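Local coordinates for petrobactin biosynthesis protein AsbB (Bacillus anthracis, PDB 3TO3), which catalyses the ATP-dependent condensation of spermidine with citryl-spermidine intermediates in the biosynthesis of the siderophore petrobactin, at residues Phe460-Phe470 and Phe496-Met507. Residues are numbered along the deposited sequence; the frame is centred on the assembly and turned at random. Where two conformers were deposited one is given.
Sequences FHEGLEFYRPF and FEMDRIECLQEM
Glu497 reaches Arg468 with CG trans to its backbone N (chi1 168°) and the chain beyond fully extended. Arg468 starts out in the same way (chi1 -176°) but bends at chi3, which turns the side of its guanidinium to the carboxylate. Arg468 NE donates to Glu497 OE2 at 2.7 Å, and Arg468 NH2 donates to Glu497 OE1 at 3.0 Å. This two-pronged salt bridge fixes the rotation of both groups, whose planes lie 26° apart. A water accepts from Arg468 N and donates to Met498 O. Glu497 CA sits over one face of the Phe466 ring, a CH-pi contact. Phe466 N donates to Phe496 O and Phe466 O accepts from Met498 N, the parallel pattern, in which Phe466 bonds to the residues on both sides of Glu497. Strand 497-498 is short and weakly bonded. With 465-467 it forms a beta-alpha-beta unit in the FhuF-like region, and strand 434-435 pairs with the other edge of 465-467. The Tyr467 ring is sandwiched between Pro469 CD and Ile501, whose CB lies 4.1 Å from the ring centroid. Phe470 CZ meets Ile501 CD1 at 3.5 Å. His461 O and Leu464 O approach the edge of the Phe496 ring in its plane. Next to His461, Glu462 belongs to the ATP site.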
loop_
_atom_site.group_PDB
_atom_site.type_symbol
_atom_site.label_atom_id
_atom_site.label_comp_id
_atom_site.label_asym_id
_atom_site.label_seq_id
_atom_site.Cartn_x
_atom_site.Cartn_y
_atom_site.Cartn_z
ATOM N N PHE B 460 -6.713 19.604 20.541
ATOM C CA PHE B 460 -5.786 19.601 21.698
ATOM C C PHE B 460 -5.012 18.303 21.951
ATOM O O PHE B 460 -3.876 18.312 22.414
ATOM C CB PHE B 460 -6.565 19.993 22.961
ATOM C CG PHE B 460 -7.498 21.134 22.719
ATOM C CD1 PHE B 460 -7.024 22.287 22.115
ATOM C CD2 PHE B 460 -8.854 21.027 23.003
ATOM C CE1 PHE B 460 -7.885 23.352 21.866
ATOM C CE2 PHE B 460 -9.720 22.077 22.734
ATOM C CZ PHE B 460 -9.241 23.239 22.165
ATOM N N HIS B 461 -5.653 17.180 21.677
ATOM C CA HIS B 461 -5.156 15.939 22.187
ATOM C C HIS B 461 -3.744 15.613 21.680
ATOM O O HIS B 461 -2.927 15.065 22.426
ATOM C CB HIS B 461 -6.151 14.815 21.889
ATOM C CG HIS B 461 -6.192 14.423 20.452
ATOM N ND1 HIS B 461 -6.903 15.133 19.507
ATOM C CD2 HIS B 461 -5.591 13.408 19.790
ATOM C CE1 HIS B 461 -6.748 14.567 18.324
ATOM N NE2 HIS B 461 -5.950 13.520 18.467
ATOM N N GLU B 462 -3.487 15.848 20.401
ATOM C CA GLU B 462 -2.141 15.637 19.844
ATOM C C GLU B 462 -1.124 16.779 19.985
ATOM O O GLU B 462 0.031 16.538 20.339
ATOM C CB GLU B 462 -2.234 15.212 18.378
ATOM C CG GLU B 462 -3.131 16.122 17.527
ATOM C CD GLU B 462 -3.421 15.539 16.149
ATOM O OE1 GLU B 462 -2.913 14.429 15.846
ATOM O OE2 GLU B 462 -4.158 16.198 15.371
ATOM N N GLY B 463 -1.561 18.008 19.705
ATOM C CA GLY B 463 -0.655 19.126 19.476
ATOM C C GLY B 463 -0.033 19.919 20.626
ATOM O O GLY B 463 1.128 20.345 20.565
ATOM N N LEU B 464 -0.813 20.102 21.678
ATOM C CA LEU B 464 -0.475 20.966 22.791
ATOM C C LEU B 464 0.907 20.744 23.451
ATOM O O LEU B 464 1.329 19.617 23.733
ATOM C CB LEU B 464 -1.593 20.824 23.811
ATOM C CG LEU B 464 -1.528 21.482 25.161
ATOM C CD1 LEU B 464 -2.957 21.665 25.645
ATOM C CD2 LEU B 464 -0.724 20.628 26.115
ATOM N N GLU B 465 1.609 21.848 23.669
ATOM C CA GLU B 465 2.803 21.865 24.488
ATOM C C GLU B 465 2.600 22.810 25.681
ATOM O O GLU B 465 1.816 23.755 25.613
ATOM C CB GLU B 465 4.010 22.295 23.654
ATOM C CG GLU B 465 4.355 21.291 22.569
ATOM C CD GLU B 465 5.654 21.601 21.816
ATOM O OE1 GLU B 465 6.297 22.637 22.074
ATOM O OE2 GLU B 465 6.035 20.787 20.954
ATOM N N PHE B 466 3.314 22.565 26.770
ATOM C CA PHE B 466 3.299 23.486 27.898
ATOM C C PHE B 466 4.641 23.537 28.625
ATOM O O PHE B 466 5.435 22.600 28.555
ATOM C CB PHE B 466 2.157 23.165 28.874
ATOM C CG PHE B 466 2.358 21.914 29.663
ATOM C CD1 PHE B 466 3.151 21.920 30.806
ATOM C CD2 PHE B 466 1.733 20.733 29.285
ATOM C CE1 PHE B 466 3.323 20.767 31.550
ATOM C CE2 PHE B 466 1.909 19.567 30.017
ATOM C CZ PHE B 466 2.702 19.587 31.156
ATOM N N TYR B 467 4.894 24.662 29.286
ATOM C CA TYR B 467 6.125 24.862 30.010
ATOM C C TYR B 467 5.756 24.965 31.481
ATOM O O TYR B 467 5.177 25.954 31.915
ATOM C CB TYR B 467 6.849 26.125 29.523
ATOM C CG TYR B 467 8.200 26.324 30.191
ATOM C CD1 TYR B 467 9.171 25.331 30.143
ATOM C CD2 TYR B 467 8.498 27.499 30.892
ATOM C CE1 TYR B 467 10.391 25.499 30.767
ATOM C CE2 TYR B 467 9.733 27.679 31.522
ATOM C CZ TYR B 467 10.673 26.679 31.452
ATOM O OH TYR B 467 11.901 26.838 32.082
ATOM N N ARG B 468 6.115 23.939 32.240
ATOM C CA ARG B 468 5.623 23.750 33.604
ATOM C C ARG B 468 5.864 24.948 34.526
ATOM O O ARG B 468 4.973 25.347 35.267
ATOM C CB ARG B 468 6.225 22.467 34.206
ATOM C CG ARG B 468 5.714 22.102 35.591
ATOM C CD ARG B 468 6.224 20.726 36.023
ATOM N NE ARG B 468 5.553 19.670 35.269
ATOM C CZ ARG B 468 4.542 18.945 35.736
ATOM N NH1 ARG B 468 4.099 19.146 36.975
ATOM N NH2 ARG B 468 3.984 18.013 34.969
ATOM N N PRO B 469 7.071 25.527 34.489
ATOM C CA PRO B 469 7.306 26.700 35.341
ATOM C C PRO B 469 6.361 27.874 35.069
ATOM O O PRO B 469 6.229 28.707 35.957
ATOM C CB PRO B 469 8.748 27.090 35.005
ATOM C CG PRO B 469 9.387 25.789 34.610
ATOM C CD PRO B 469 8.306 25.072 33.829
ATOM N N PHE B 470 5.721 27.950 33.900
ATOM C CA PHE B 470 4.798 29.054 33.646
ATOM C C PHE B 470 3.343 28.835 34.113
ATOM O O PHE B 470 2.532 29.763 34.074
ATOM C CB PHE B 470 4.784 29.426 32.153
ATOM C CG PHE B 470 5.869 30.396 31.746
ATOM C CD1 PHE B 470 7.040 30.517 32.498
ATOM C CD2 PHE B 470 5.705 31.198 30.626
ATOM C CE1 PHE B 470 8.018 31.415 32.136
ATOM C CE2 PHE B 470 6.675 32.106 30.262
ATOM C CZ PHE B 470 7.835 32.220 31.013
ATOM N N PHE B 496 3.840 16.536 25.224
ATOM C CA PHE B 496 3.129 17.683 25.810
ATOM C C PHE B 496 3.975 18.606 26.661
ATOM O O PHE B 496 3.720 19.800 26.708
ATOM C CB PHE B 496 2.035 17.235 26.801
ATOM C CG PHE B 496 0.890 16.509 26.192
ATOM C CD1 PHE B 496 0.310 16.944 25.025
ATOM C CD2 PHE B 496 0.382 15.382 26.814
ATOM C CE1 PHE B 496 -0.748 16.247 24.464
ATOM C CE2 PHE B 496 -0.672 14.691 26.271
ATOM C CZ PHE B 496 -1.233 15.120 25.085
ATOM N N GLU B 497 5.068 18.131 27.216
ATOM C CA GLU B 497 5.671 18.954 28.240
ATOM C C GLU B 497 7.071 19.219 27.831
ATOM O O GLU B 497 7.826 18.289 27.589
ATOM C CB GLU B 497 5.624 18.310 29.634
ATOM C CG GLU B 497 6.515 19.063 30.633
ATOM C CD GLU B 497 6.323 18.641 32.089
ATOM O OE1 GLU B 497 5.524 17.719 32.371
ATOM O OE2 GLU B 497 6.984 19.247 32.961
HETATM N N MSE B 498 7.422 20.488 27.730
HETATM C CA MSE B 498 8.759 20.818 27.271
HETATM C C MSE B 498 9.584 21.363 28.412
HETATM O O MSE B 498 9.073 22.069 29.277
HETATM C CB MSE B 498 8.706 21.777 26.081
HETATM C CG MSE B 498 7.973 21.182 24.854
HETATM SE SE MSE B 498 8.767 19.550 24.051
HETATM C CE MSE B 498 7.109 18.536 23.825
ATOM N N ASP B 499 10.856 20.995 28.426
ATOM C CA ASP B 499 11.760 21.430 29.482
ATOM C C ASP B 499 12.382 22.769 29.140
ATOM O O ASP B 499 13.017 23.390 29.991
ATOM C CB ASP B 499 12.862 20.392 29.712
ATOM C CG ASP B 499 13.923 20.415 28.624
ATOM O OD1 ASP B 499 13.702 21.085 27.591
ATOM O OD2 ASP B 499 14.972 19.756 28.804
ATOM N N ARG B 500 12.210 23.198 27.890
ATOM C CA ARG B 500 12.800 24.451 27.426
ATOM C C ARG B 500 11.742 25.501 27.117
ATOM O O ARG B 500 10.717 25.229 26.476
ATOM C CB ARG B 500 13.764 24.227 26.243
ATOM C CG ARG B 500 13.217 23.337 25.133
ATOM C CD ARG B 500 14.300 22.835 24.164
ATOM N NE ARG B 500 14.790 23.851 23.225
ATOM C CZ ARG B 500 14.118 24.297 22.157
ATOM N NH1 ARG B 500 12.893 23.848 21.874
ATOM N NH2 ARG B 500 14.669 25.212 21.366
ATOM N N ILE B 501 11.999 26.706 27.599
ATOM C CA ILE B 501 11.082 27.817 27.417
ATOM C C ILE B 501 10.966 28.238 25.942
ATOM O O ILE B 501 9.962 28.856 25.531
ATOM C CB ILE B 501 11.524 28.983 28.301
ATOM C CG1 ILE B 501 10.508 30.121 28.275
ATOM C CG2 ILE B 501 12.918 29.471 27.901
ATOM C CD1 ILE B 501 10.752 31.087 29.411
ATOM N N GLU B 502 11.974 27.895 25.138
ATOM C CA GLU B 502 11.931 28.206 23.703
ATOM C C GLU B 502 10.798 27.489 22.988
ATOM O O GLU B 502 10.360 27.920 21.916
ATOM C CB GLU B 502 13.258 27.905 23.001
ATOM C CG GLU B 502 14.388 28.887 23.331
ATOM C CD GLU B 502 15.066 28.596 24.676
ATOM O OE1 GLU B 502 14.751 27.563 25.313
ATOM O OE2 GLU B 502 15.924 29.404 25.091
ATOM N N CYS B 503 10.313 26.396 23.586
ATOM C CA CYS B 503 9.147 25.682 23.052
ATOM C C CYS B 503 8.037 26.688 22.813
ATOM O O CYS B 503 7.346 26.654 21.799
ATOM C CB CYS B 503 8.662 24.565 24.017
ATOM S SG CYS B 503 7.245 24.929 25.201
ATOM N N LEU B 504 7.870 27.599 23.761
ATOM C CA LEU B 504 6.756 28.570 23.688
ATOM C C LEU B 504 6.963 29.618 22.590
ATOM O O LEU B 504 6.062 29.929 21.796
ATOM C CB LEU B 504 6.496 29.252 25.039
ATOM C CG LEU B 504 6.262 28.408 26.303
ATOM C CD1 LEU B 504 6.154 29.322 27.518
ATOM C CD2 LEU B 504 5.008 27.556 26.179
ATOM N N GLN B 505 8.161 30.167 22.536
ATOM C CA GLN B 505 8.470 31.106 21.484
ATOM C C GLN B 505 8.294 30.424 20.129
ATOM O O GLN B 505 7.670 30.969 19.233
ATOM C CB GLN B 505 9.883 31.617 21.651
ATOM C CG GLN B 505 10.387 32.465 20.526
ATOM C CD GLN B 505 11.870 32.269 20.380
ATOM O OE1 GLN B 505 12.337 31.137 20.304
ATOM N NE2 GLN B 505 12.626 33.358 20.397
ATOM N N GLU B 506 8.815 29.220 19.969
ATOM C CA GLU B 506 8.672 28.586 18.670
ATOM C C GLU B 506 7.218 28.308 18.269
ATOM O O GLU B 506 6.873 28.457 17.103
ATOM C CB GLU B 506 9.543 27.350 18.570
ATOM C CG GLU B 506 11.028 27.678 18.652
ATOM C CD GLU B 506 11.864 26.482 19.125
ATOM O OE1 GLU B 506 11.277 25.414 19.454
ATOM O OE2 GLU B 506 13.105 26.614 19.170
HETATM N N MSE B 507 6.351 27.941 19.211
HETATM C CA MSE B 507 4.956 27.695 18.852
HETATM C C MSE B 507 4.268 28.970 18.354
HETATM O O MSE B 507 3.400 28.933 17.468
HETATM C CB MSE B 507 4.161 27.087 20.005
HETATM C CG MSE B 507 2.783 26.545 19.586
HETATM SE SE MSE B 507 2.910 24.861 18.567
HETATM C CE MSE B 507 3.069 23.625 20.093
HETATM O O HOH W 1 8.341 22.070 31.796
#